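Local coordinates for cyclic di-GMP-binding protein XC_3703 (Xanthomonas campestris pv. campestris, PDB 5B7W), which is a cyclic di-GMP effector that regulates virulence and biofilm formation and, without the messenger, promotes binding of a LysR-type transcriptional regulator to its target genes, at residues 55-60 with 88-93; 20-25 with 61-66. One frame throughout, in Å; residues are numbered along the deposited sequence.

Contact 1 (55-60 with 88-93); sequences FQVKQM and AGARQK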
ATOM      1  N   PHE A  55      -0.085   2.159 -23.534  1.00 32.88           N
ATOM      2  CA  PHE A  55      -0.606   0.806 -23.365  1.00 37.31           C
ATOM      3  C   PHE A  55       0.427  -0.115 -22.728  1.00 38.39           C
ATOM      4  O   PHE A  55       0.074  -0.997 -21.936  1.00 42.60           O
ATOM      5  CB  PHE A  55      -1.059   0.241 -24.711  1.00 30.44           C
ATOM      6  CG  PHE A  55      -1.290  -1.242 -24.691  1.00 33.67           C
ATOM      7  CD1 PHE A  55      -2.405  -1.773 -24.065  1.00 31.93           C
ATOM      8  CD2 PHE A  55      -0.388  -2.107 -25.290  1.00 36.94           C
ATOM      9  CE1 PHE A  55      -2.620  -3.138 -24.039  1.00 32.29           C
ATOM     10  CE2 PHE A  55      -0.597  -3.471 -25.267  1.00 41.96           C
ATOM     11  CZ  PHE A  55      -1.715  -3.988 -24.643  1.00 38.06           C
ATOM     12  N   GLN A  56       1.703   0.062 -23.071  1.00 41.73           N
ATOM     13  CA  GLN A  56       2.740  -0.798 -22.514  1.00 32.89           C
ATOM     14  C   GLN A  56       2.944  -0.544 -21.026  1.00 25.95           C
ATOM     15  O   GLN A  56       3.269  -1.475 -20.281  1.00 32.37           O
ATOM     16  CB  GLN A  56       4.047  -0.605 -23.281  1.00 29.02           C
ATOM     17  CG  GLN A  56       4.085  -1.329 -24.616  1.00 37.31           C
ATOM     18  CD  GLN A  56       5.253  -0.900 -25.478  1.00 44.94           C
ATOM     19  OE1 GLN A  56       5.495   0.292 -25.671  1.00 46.85           O
ATOM     20  NE2 GLN A  56       5.990  -1.873 -26.001  1.00 47.71           N
ATOM     21  N   VAL A  57       2.762   0.698 -20.574  1.00 29.97           N
ATOM     22  CA  VAL A  57       2.793   0.967 -19.141  1.00 38.38           C
ATOM     23  C   VAL A  57       1.591   0.323 -18.459  1.00 39.05           C
ATOM     24  O   VAL A  57       1.704  -0.208 -17.347  1.00 32.97           O
ATOM     25  CB  VAL A  57       2.858   2.481 -18.874  1.00 39.93           C
ATOM     26  CG1 VAL A  57       2.694   2.771 -17.388  1.00 37.57           C
ATOM     27  CG2 VAL A  57       4.170   3.055 -19.380  1.00 45.77           C
ATOM     28  N   LYS A  58       0.429   0.348 -19.118  1.00 36.51           N
ATOM     29  CA  LYS A  58      -0.748  -0.322 -18.572  1.00 35.33           C
ATOM     30  C   LYS A  58      -0.500  -1.816 -18.406  1.00 34.90           C
ATOM     31  O   LYS A  58      -0.931  -2.417 -17.415  1.00 39.90           O
ATOM     32  CB  LYS A  58      -1.961  -0.079 -19.472  1.00 42.33           C
ATOM     33  CG  LYS A  58      -3.281  -0.512 -18.855  1.00 46.84           C
ATOM     34  CD  LYS A  58      -4.238  -1.065 -19.901  1.00 52.71           C
ATOM     35  CE  LYS A  58      -4.871   0.040 -20.728  1.00 55.93           C
ATOM     36  NZ  LYS A  58      -5.918  -0.498 -21.641  1.00 61.14           N
ATOM     37  N   GLN A  59       0.189  -2.433 -19.370  1.00 33.31           N
ATOM     38  CA  GLN A  59       0.594  -3.826 -19.211  1.00 36.03           C
ATOM     39  C   GLN A  59       1.517  -3.992 -18.010  1.00 35.07           C
ATOM     40  O   GLN A  59       1.356  -4.922 -17.212  1.00 37.99           O
ATOM     41  CB  GLN A  59       1.285  -4.325 -20.480  1.00 38.53           C
ATOM     42  CG  GLN A  59       0.388  -4.453 -21.689  1.00 37.94           C
ATOM     43  CD  GLN A  59       1.139  -4.972 -22.896  1.00 40.45           C
ATOM     44  OE1 GLN A  59       2.133  -4.382 -23.323  1.00 33.11           O
ATOM     45  NE2 GLN A  59       0.676  -6.086 -23.447  1.00 44.99           N
ATOM     46  N   MET A  60       2.498  -3.097 -17.873  1.00 26.45           N
ATOM     47  CA  MET A  60       3.428  -3.185 -16.752  1.00 28.39           C
ATOM     48  C   MET A  60       2.716  -3.025 -15.416  1.00 24.31           C
ATOM     49  O   MET A  60       3.142  -3.610 -14.414  1.00 34.20           O
ATOM     50  CB  MET A  60       4.527  -2.133 -16.891  1.00 24.80           C
ATOM     51  CG  MET A  60       5.459  -2.348 -18.072  1.00 41.13           C
ATOM     52  SD  MET A  60       6.961  -1.372 -17.906  1.00 47.70           S
ATOM     53  CE  MET A  60       6.292   0.259 -18.179  1.00 28.41           C
ATOM     54  N   ALA A  88       9.975  10.847 -25.822  1.00 47.37           N
ATOM     55  CA  ALA A  88      10.798   9.712 -25.419  1.00 44.62           C
ATOM     56  C   ALA A  88       9.958   8.484 -25.095  1.00 44.08           C
ATOM     57  O   ALA A  88      10.447   7.354 -25.211  1.00 48.36           O
ATOM     58  CB  ALA A  88      11.664  10.091 -24.219  1.00 52.74           C
ATOM     59  N   GLY A  89       8.713   8.675 -24.688  1.00 38.11           N
ATOM     60  CA  GLY A  89       7.845   7.565 -24.357  1.00 38.12           C
ATOM     61  C   GLY A  89       6.870   7.959 -23.265  1.00 40.54           C
ATOM     62  O   GLY A  89       6.605   9.137 -23.047  1.00 39.04           O
ATOM     63  N   ALA A  90       6.345   6.941 -22.588  1.00 33.81           N
ATOM     64  CA  ALA A  90       5.376   7.117 -21.517  1.00 34.80           C
ATOM     65  C   ALA A  90       6.024   6.815 -20.172  1.00 35.42           C
ATOM     66  O   ALA A  90       6.849   5.903 -20.061  1.00 30.44           O
ATOM     67  CB  ALA A  90       4.158   6.211 -21.722  1.00 30.67           C
ATOM     68  N   ARG A  91       5.649   7.589 -19.155  1.00 34.41           N
ATOM     69  CA  ARG A  91       6.154   7.402 -17.803  1.00 32.54           C
ATOM     70  C   ARG A  91       5.015   7.596 -16.812  1.00 35.25           C
ATOM     71  O   ARG A  91       4.104   8.397 -17.041  1.00 29.70           O
ATOM     72  CB  ARG A  91       7.300   8.372 -17.478  1.00 40.96           C
ATOM     73  CG  ARG A  91       8.528   8.212 -18.362  1.00 38.52           C
ATOM     74  CD  ARG A  91       9.644   9.151 -17.934  1.00 45.78           C
ATOM     75  NE  ARG A  91      10.832   9.004 -18.770  1.00 46.05           N
ATOM     76  CZ  ARG A  91      11.805   8.127 -18.540  1.00 51.33           C
ATOM     77  NH1 ARG A  91      11.732   7.312 -17.497  1.00 44.86           N
ATOM     78  NH2 ARG A  91      12.851   8.065 -19.354  1.00 61.83           N
ATOM     79  N   GLN A  92       5.077   6.858 -15.706  1.00 28.46           N
ATOM     80  CA  GLN A  92       4.052   6.956 -14.675  1.00 31.61           C
ATOM     81  C   GLN A  92       4.675   6.694 -13.313  1.00 35.09           C
ATOM     82  O   GLN A  92       5.444   5.743 -13.151  1.00 35.22           O
ATOM     83  CB  GLN A  92       2.907   5.969 -14.930  1.00 26.31           C
ATOM     84  CG  GLN A  92       1.724   6.151 -13.992  1.00 34.33           C
ATOM     85  CD  GLN A  92       0.647   5.109 -14.204  1.00 37.63           C
ATOM     86  OE1 GLN A  92       0.919   4.005 -14.676  1.00 39.25           O
ATOM     87  NE2 GLN A  92      -0.588   5.457 -13.861  1.00 35.68           N
ATOM     88  N   LYS A  93       4.333   7.538 -12.347  1.00 40.39           N
ATOM     89  CA  LYS A  93       4.818   7.421 -10.979  1.00 42.33           C
ATOM     90  C   LYS A  93       3.771   6.720 -10.125  1.00 40.51           C
ATOM     91  O   LYS A  93       2.613   7.150 -10.076  1.00 42.67           O
ATOM     92  CB  LYS A  93       5.141   8.803 -10.407  1.00 45.59           C
ATOM     93  CG  LYS A  93       5.238   8.858  -8.895  1.00 48.42           C
ATOM     94  CD  LYS A  93       5.604  10.257  -8.428  1.00 54.59           C
ATOM     95  CE  LYS A  93       5.694  10.332  -6.914  1.00 62.35           C
ATOM     96  NZ  LYS A  93       6.224  11.645  -6.452  1.00 63.51           N
TER
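Val57, pointing from the helix onto the strand, meets Ala90 and Gln92, the two residues of 88-93 whose CB atoms face it. From its CB the side chain forks at once, and each methyl has a separate partner. CG2 reaches the methyl of Ala90, with Val57 CG2 and Ala90 CB 3.9 Å apart; the carbonyl O of Ala90 is next, 4.0 Å from CG2. CG1, anti to the backbone N (chi1 172°), is carried along the strand to Gln92. There it lies 4.0 Å from Gln92 CB and closer still to the amide end, CG1 to OE1 being 3.5 Å, a van der Waals contact, since a methyl is no hydrogen-bond donor to OE1. Gln92 itself runs out with CG anti to its backbone N (chi1 -172°) and the chain extended beyond, which brings its amide across the valine at a slant. That buried amide is held by the neighbouring strand 78-85: NE2 donates to the carbonyl O of Gly81.

Each residue type fits its place. The branched valine has two methyls on one short stem, enough to span two inward-facing positions of a strand, while the small Ala90 lets the helix come near, with Val57 and Ala90 7.1 Å apart at their CA atoms. The long Gln92 offers its CB methylene to the valine and carries beyond it an amide whose NE2 finds its acceptor within the domain.

Helix 54-70 thus lies on one face of the four-stranded antiparallel sheet of the RRM-like domain II. Strand 90-96 is an inner strand, paired with 46-51 and 78-85; Val57 also touches Ala51 on the former, and Gln92 touches Phe80 and Val83 on the latter.

Contact 2 (20-25 with 61-66); sequences DQANRE and TDILRA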
ATOM      1  N   ASP A  20      12.192  -6.156  -8.517  1.00 34.26           N
ATOM      2  CA  ASP A  20      13.203  -6.933  -9.227  1.00 37.11           C
ATOM      3  C   ASP A  20      12.564  -8.042 -10.052  1.00 31.55           C
ATOM      4  O   ASP A  20      12.964  -8.285 -11.196  1.00 35.70           O
ATOM      5  CB  ASP A  20      14.212  -7.518  -8.238  1.00 44.79           C
ATOM      6  CG  ASP A  20      15.015  -6.452  -7.525  1.00 53.24           C
ATOM      7  OD1 ASP A  20      15.284  -5.399  -8.139  1.00 53.84           O
ATOM      8  OD2 ASP A  20      15.378  -6.667  -6.349  1.00 58.57           O
ATOM      9  N   GLN A  21      11.567  -8.729  -9.488  1.00 28.80           N
ATOM     10  CA  GLN A  21      10.888  -9.779 -10.236  1.00 30.98           C
ATOM     11  C   GLN A  21      10.076  -9.206 -11.391  1.00 30.14           C
ATOM     12  O   GLN A  21       9.921  -9.868 -12.423  1.00 37.52           O
ATOM     13  CB  GLN A  21       9.992 -10.600  -9.304  1.00 36.31           C
ATOM     14  CG  GLN A  21      10.753 -11.337  -8.210  1.00 34.11           C
ATOM     15  CD  GLN A  21       9.839 -12.022  -7.210  1.00 49.19           C
ATOM     16  OE1 GLN A  21       8.620 -12.056  -7.385  1.00 52.91           O
ATOM     17  NE2 GLN A  21      10.427 -12.564  -6.149  1.00 58.38           N
ATOM     18  N   ALA A  22       9.556  -7.986 -11.240  1.00 28.16           N
ATOM     19  CA  ALA A  22       8.824  -7.356 -12.336  1.00 29.56           C
ATOM     20  C   ALA A  22       9.753  -7.014 -13.494  1.00 27.16           C
ATOM     21  O   ALA A  22       9.386  -7.184 -14.662  1.00 33.19           O
ATOM     22  CB  ALA A  22       8.098  -6.107 -11.837  1.00 25.97           C
ATOM     23  N   ASN A  23      10.958  -6.524 -13.191  1.00 28.20           N
ATOM     24  CA  ASN A  23      11.935  -6.274 -14.246  1.00 27.72           C
ATOM     25  C   ASN A  23      12.388  -7.576 -14.895  1.00 34.39           C
ATOM     26  O   ASN A  23      12.545  -7.643 -16.120  1.00 39.96           O
ATOM     27  CB  ASN A  23      13.131  -5.505 -13.683  1.00 28.06           C
ATOM     28  CG  ASN A  23      12.851  -4.025 -13.533  1.00 30.87           C
ATOM     29  OD1 ASN A  23      12.307  -3.391 -14.438  1.00 27.08           O
ATOM     30  ND2 ASN A  23      13.211  -3.465 -12.385  1.00 27.61           N
ATOM     31  N   ARG A  24      12.602  -8.619 -14.090  1.00 35.04           N
ATOM     32  CA  ARG A  24      12.941  -9.926 -14.644  1.00 42.03           C
ATOM     33  C   ARG A  24      11.815 -10.459 -15.520  1.00 42.93           C
ATOM     34  O   ARG A  24      12.066 -11.098 -16.549  1.00 48.00           O
ATOM     35  CB  ARG A  24      13.252 -10.910 -13.516  1.00 46.82           C
ATOM     36  CG  ARG A  24      14.690 -10.870 -13.027  1.00 61.46           C
ATOM     37  CD  ARG A  24      15.522 -11.959 -13.686  1.00 69.49           C
ATOM     38  NE  ARG A  24      15.105 -13.293 -13.260  1.00 70.74           N
ATOM     39  CZ  ARG A  24      15.614 -13.936 -12.213  1.00 66.44           C
ATOM     40  NH1 ARG A  24      16.564 -13.369 -11.482  1.00 65.33           N
ATOM     41  NH2 ARG A  24      15.174 -15.146 -11.898  1.00 66.52           N
ATOM     42  N   GLU A  25      10.565 -10.196 -15.133  1.00 37.99           N
ATOM     43  CA  GLU A  25       9.432 -10.709 -15.898  1.00 43.83           C
ATOM     44  C   GLU A  25       9.315 -10.010 -17.247  1.00 42.03           C
ATOM     45  O   GLU A  25       8.919 -10.632 -18.240  1.00 46.45           O
ATOM     46  CB  GLU A  25       8.146 -10.551 -15.088  1.00 44.43           C
ATOM     47  CG  GLU A  25       7.016 -11.460 -15.531  1.00 52.19           C
ATOM     48  CD  GLU A  25       6.007 -11.705 -14.426  1.00 56.50           C
ATOM     49  OE1 GLU A  25       4.947 -11.047 -14.429  1.00 59.52           O
ATOM     50  OE2 GLU A  25       6.279 -12.555 -13.551  1.00 60.25           O
ATOM     51  N   THR A  61       1.638  -2.237 -15.379  1.00 28.83           N
ATOM     52  CA  THR A  61       0.847  -2.122 -14.158  1.00 38.25           C
ATOM     53  C   THR A  61       0.288  -3.476 -13.738  1.00 36.72           C
ATOM     54  O   THR A  61       0.305  -3.824 -12.550  1.00 35.61           O
ATOM     55  CB  THR A  61      -0.283  -1.111 -14.358  1.00 38.96           C
ATOM     56  OG1 THR A  61       0.274   0.196 -14.553  1.00 36.73           O
ATOM     57  CG2 THR A  61      -1.210  -1.090 -13.150  1.00 37.87           C
ATOM     58  N   ASP A  62      -0.207  -4.258 -14.702  1.00 32.11           N
ATOM     59  CA  ASP A  62      -0.698  -5.596 -14.391  1.00 28.81           C
ATOM     60  C   ASP A  62       0.425  -6.491 -13.887  1.00 27.88           C
ATOM     61  O   ASP A  62       0.220  -7.309 -12.981  1.00 28.59           O
ATOM     62  CB  ASP A  62      -1.362  -6.210 -15.624  1.00 39.55           C
ATOM     63  CG  ASP A  62      -2.502  -5.363 -16.156  1.00 45.47           C
ATOM     64  OD1 ASP A  62      -3.116  -4.625 -15.359  1.00 45.07           O
ATOM     65  OD2 ASP A  62      -2.782  -5.435 -17.371  1.00 46.04           O
ATOM     66  N   ILE A  63       1.621  -6.352 -14.461  1.00 35.42           N
ATOM     67  CA  ILE A  63       2.772  -7.110 -13.978  1.00 32.19           C
ATOM     68  C   ILE A  63       3.150  -6.661 -12.574  1.00 26.98           C
ATOM     69  O   ILE A  63       3.410  -7.484 -11.688  1.00 28.03           O
ATOM     70  CB  ILE A  63       3.957  -6.965 -14.950  1.00 34.63           C
ATOM     71  CG1 ILE A  63       3.600  -7.534 -16.324  1.00 33.26           C
ATOM     72  CG2 ILE A  63       5.198  -7.648 -14.386  1.00 27.01           C
ATOM     73  CD1 ILE A  63       4.658  -7.283 -17.375  1.00 32.26           C
ATOM     74  N   LEU A  64       3.188  -5.345 -12.352  1.00 29.49           N
ATOM     75  CA  LEU A  64       3.588  -4.822 -11.050  1.00 25.35           C
ATOM     76  C   LEU A  64       2.606  -5.235  -9.961  1.00 24.45           C
ATOM     77  O   LEU A  64       3.012  -5.564  -8.841  1.00 31.81           O
ATOM     78  CB  LEU A  64       3.715  -3.299 -11.113  1.00 25.71           C
ATOM     79  CG  LEU A  64       4.192  -2.610  -9.833  1.00 33.37           C
ATOM     80  CD1 LEU A  64       5.577  -3.106  -9.441  1.00 32.99           C
ATOM     81  CD2 LEU A  64       4.187  -1.099  -9.999  1.00 29.46           C
ATOM     82  N   ARG A  65       1.306  -5.225 -10.270  1.00 23.69           N
ATOM     83  CA  ARG A  65       0.312  -5.684  -9.304  1.00 27.06           C
ATOM     84  C   ARG A  65       0.533  -7.149  -8.948  1.00 24.17           C
ATOM     85  O   ARG A  65       0.557  -7.516  -7.767  1.00 24.66           O
ATOM     86  CB  ARG A  65      -1.100  -5.476  -9.853  1.00 32.36           C
ATOM     87  CG  ARG A  65      -1.596  -4.039  -9.826  1.00 41.09           C
ATOM     88  CD  ARG A  65      -3.114  -4.001  -9.955  1.00 50.62           C
ATOM     89  NE  ARG A  65      -3.662  -2.662  -9.766  1.00 56.95           N
ATOM     90  CZ  ARG A  65      -4.197  -1.928 -10.737  1.00 59.45           C
ATOM     91  NH1 ARG A  65      -4.260  -2.405 -11.973  1.00 61.54           N
ATOM     92  NH2 ARG A  65      -4.672  -0.719 -10.473  1.00 58.19           N
ATOM     93  N   ALA A  66       0.703  -8.001  -9.962  1.00 30.61           N
ATOM     94  CA  ALA A  66       0.868  -9.429  -9.712  1.00 30.43           C
ATOM     95  C   ALA A  66       2.138  -9.713  -8.922  1.00 37.29           C
ATOM     96  O   ALA A  66       2.155 -10.595  -8.055  1.00 35.54           O
ATOM     97  CB  ALA A  66       0.876 -10.196 -11.034  1.00 24.56           C
TER
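Ile63 CG2 is the methyl on which Ala22 and Glu25 converge, joining the two helices that pack on one side of the sheet in RRM-like domain II. The residues on helix 12-26 are three apart, so both present their CB atoms to helix 54-70. Ala22 gives a purely apolar touch, CB to CG2 of Ile63 at 4.2 Å. Its smallness suits the place where the CA atoms of the two segments come nearest, those of Ala22 and Leu64 being 6.0 Å apart. Isoleucine suits the other side because its second branch, CG2, stands anti to the backbone N and reaches over to helix 12-26, while CG1 (chi1 -62°) takes the place anti to the carbonyl carbon.

In the same first shell, Glu25, partly exposed, is long enough to bridge the helices. With CG anti to the backbone N (chi1 -159°) and an extended chain, it crosses Ile63 and lays its apolar stem near the methyl. Further out, a salt bridge from OE2 to Arg67 NE, farther along helix 54-70, positions the carboxylate and probably steadies its charge. Beneath the helix pair, Ala22 and Leu64 both rest on Phe39 of strand 38-42. The other carboxylate oxygen of Glu25, OE1, ends 3.4 Å from Ile63 CG2.

How the contacts relate
Helix 54-70 takes part in both contacts, its first turns in contact 1 and the next ones in contact 2, and the centres of the two lie 13 Å apart. Contact 1 sets this helix on the sheet through strand 90-96; contact 2 sets helix 12-26 beside it, so one contact is helix on sheet and the other helix on helix, within the same domain. They meet where Gln92 OE1 packs 3.9 Å from Thr61 OG1, without a hydrogen bond. Within the shared helix, the Thr61 hydroxyl is hydrogen-bonded to Val57 O. Both contacts lie away from Lys133, Arg135, Asp136 and Asp161, the cyclic di-GMP-binding residues inferred by similarity.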